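Local coordinates for axin interactor, dorsalization-associated protein (Danio rerio, PDB 2QZQ), which acts as a ventralizing factor in the embryo, binding axin, disrupting its homodimerization and so inhibiting axin-mediated JNK activation, at residues A[112-115]-A[116-120]. Residues are numbered along the deposited sequence; the frame is centred on the assembly and turned at random.
Sequences EIKP and GPIVI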
ATOM      1  N   GLU A 112      -0.763  11.999   7.374  1.00 21.26           N
ATOM      2  CA  GLU A 112      -1.228  10.755   7.990  1.00 21.06           C
ATOM      3  C   GLU A 112      -0.108   9.845   8.495  1.00 21.29           C
ATOM      4  O   GLU A 112      -0.372   8.785   9.086  1.00 19.91           O
ATOM      5  CB  GLU A 112      -2.100   9.962   7.024  1.00 21.18           C
ATOM      6  CG  GLU A 112      -3.355  10.678   6.617  1.00 22.49           C
ATOM      7  CD  GLU A 112      -4.207   9.815   5.728  1.00 22.63           C
ATOM      8  OE1 GLU A 112      -4.927   8.978   6.284  1.00 27.45           O
ATOM      9  OE2 GLU A 112      -4.159   9.978   4.493  1.00 20.71           O
ATOM     10  N   ILE A 113       1.134  10.261   8.262  1.00 21.54           N
ATOM     11  CA  ILE A 113       2.289   9.501   8.733  1.00 22.84           C
ATOM     12  C   ILE A 113       2.502   9.826  10.206  1.00 23.96           C
ATOM     13  O   ILE A 113       2.803  10.977  10.545  1.00 24.70           O
ATOM     14  CB  ILE A 113       3.558   9.812   7.908  1.00 22.43           C
ATOM     15  CG1 ILE A 113       3.322   9.432   6.440  1.00 23.11           C
ATOM     16  CG2 ILE A 113       4.752   9.050   8.496  1.00 22.59           C
ATOM     17  CD1 ILE A 113       4.429   9.829   5.493  1.00 21.04           C
ATOM     18  N   LYS A 114       2.296   8.812  11.045  1.00 24.62           N
ATOM     19  CA  LYS A 114       2.348   8.872  12.504  1.00 25.61           C
ATOM     20  C   LYS A 114       2.571   7.429  12.997  1.00 25.68           C
ATOM     21  O   LYS A 114       2.125   6.477  12.347  1.00 25.86           O
ATOM     22  CB  LYS A 114       1.055   9.488  13.092  1.00 25.65           C
ATOM     23  CG  LYS A 114      -0.196   8.631  12.940  1.00 26.86           C
ATOM     24  CD  LYS A 114      -1.384   9.120  13.794  1.00 27.48           C
ATOM     25  CE  LYS A 114      -2.704   8.352  13.490  1.00 28.74           C
ATOM     26  NZ  LYS A 114      -2.577   6.993  12.819  1.00 22.35           N
ATOM     27  N   PRO A 115       3.261   7.245  14.142  1.00 25.59           N
ATOM     28  CA  PRO A 115       3.537   5.897  14.649  1.00 24.97           C
ATOM     29  C   PRO A 115       2.281   5.077  14.971  1.00 24.96           C
ATOM     30  O   PRO A 115       1.242   5.646  15.316  1.00 25.51           O
ATOM     31  CB  PRO A 115       4.360   6.162  15.919  1.00 25.65           C
ATOM     32  CG  PRO A 115       4.034   7.538  16.301  1.00 25.84           C
ATOM     33  CD  PRO A 115       3.826   8.284  15.029  1.00 26.08           C
ATOM     34  N   GLY A 116       2.367   3.756  14.827  1.00 24.06           N
ATOM     35  CA  GLY A 116       1.300   2.887  15.298  1.00 23.62           C
ATOM     36  C   GLY A 116       0.370   2.350  14.224  1.00 22.62           C
ATOM     37  O   GLY A 116       0.608   2.562  13.029  1.00 22.90           O
ATOM     38  N   PRO A 117      -0.678   1.627  14.655  1.00 22.39           N
ATOM     39  CA  PRO A 117      -1.685   1.057  13.758  1.00 21.42           C
ATOM     40  C   PRO A 117      -2.517   2.115  13.039  1.00 20.62           C
ATOM     41  O   PRO A 117      -2.848   3.162  13.598  1.00 19.35           O
ATOM     42  CB  PRO A 117      -2.571   0.242  14.699  1.00 21.91           C
ATOM     43  CG  PRO A 117      -2.426   0.925  16.033  1.00 22.31           C
ATOM     44  CD  PRO A 117      -0.971   1.295  16.064  1.00 21.84           C
ATOM     45  N   ILE A 118      -2.822   1.833  11.779  1.00 19.65           N
ATOM     46  CA  ILE A 118      -3.773   2.632  11.002  1.00 19.08           C
ATOM     47  C   ILE A 118      -4.593   1.679  10.115  1.00 18.24           C
ATOM     48  O   ILE A 118      -4.055   0.684   9.608  1.00 17.29           O
ATOM     49  CB  ILE A 118      -3.048   3.716  10.130  1.00 19.05           C
ATOM     50  CG1 ILE A 118      -4.052   4.612   9.384  1.00 17.87           C
ATOM     51  CG2 ILE A 118      -2.014   3.087   9.172  1.00 18.35           C
ATOM     52  CD1 ILE A 118      -3.378   5.724   8.625  1.00 19.73           C
ATOM     53  N   VAL A 119      -5.890   1.961   9.965  1.00 17.63           N
ATOM     54  CA  VAL A 119      -6.689   1.268   8.959  1.00 17.72           C
ATOM     55  C   VAL A 119      -7.067   2.273   7.858  1.00 16.92           C
ATOM     56  O   VAL A 119      -7.330   3.464   8.125  1.00 17.08           O
ATOM     57  CB  VAL A 119      -7.941   0.508   9.558  1.00 18.61           C
ATOM     58  CG1 VAL A 119      -7.503  -0.495  10.664  1.00 20.64           C
ATOM     59  CG2 VAL A 119      -8.980   1.472  10.084  1.00 18.23           C
ATOM     60  N   ILE A 120      -7.022   1.816   6.618  1.00 15.59           N
ATOM     61  CA  ILE A 120      -7.281   2.688   5.499  1.00 15.81           C
ATOM     62  C   ILE A 120      -8.283   1.967   4.587  1.00 15.24           C
ATOM     63  O   ILE A 120      -8.139   0.766   4.303  1.00 14.20           O
ATOM     64  CB  ILE A 120      -6.018   2.978   4.659  1.00 15.35           C
ATOM     65  CG1 ILE A 120      -4.870   3.550   5.508  1.00 15.03           C
ATOM     66  CG2 ILE A 120      -6.368   3.938   3.508  1.00 17.21           C
ATOM     67  CD1 ILE A 120      -3.537   3.617   4.755  1.00 18.09           C
TER
HETATM   68  O   HOH W   1      -0.599   5.322  12.256  1.00 22.65           O
HETATM   69  O   HOH W   2      -4.877   5.062  13.631  1.00 26.23           O
HETATM   70  O   HOH W   3      -1.772   4.806  15.467  1.00 20.56           O
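K114 meets G116 and P117 through water, no direct hydrogen bond joining 112-115 to 116-120; its NZ also comes within 4.3 Å of I118 CB. K114 NZ lies 3.9 Å from P117 O, and a water bridges the two, accepting from NZ (3.1 Å) and donating to P117 O (2.8 Å). The oxygen of a second water accepts from K114 NZ at 2.6 Å, within donating distance of K114 O and G116 O. A third, not bonded to the lysine, could donate to P115 O (3.1 Å) and P117 O (2.7 Å), though acceptors outnumber protons at both these waters. For K114, chi1 of 69° sets CG on the side flanked by both N and C, and the extended chain bends at chi4 (20°), carrying NZ across the bend toward P117 O.

This surface loop joins strands 99-109 and 116-124, antiparallel neighbours in the C2-type β-sandwich of the C-terminal domain. G116 starts the second strand at a positive phi (102°), where any CB would jam against P115 O; its backbone pairs with Q148, whose side-chain amide also hydrogen-bonds E112 O.

Direct side-chain contact is sparser. I118 CD1 makes a loose van der Waals approach to E112 OE1 (4.3 Å), while E112 OE2 accepts a hydrogen bond from E109 N.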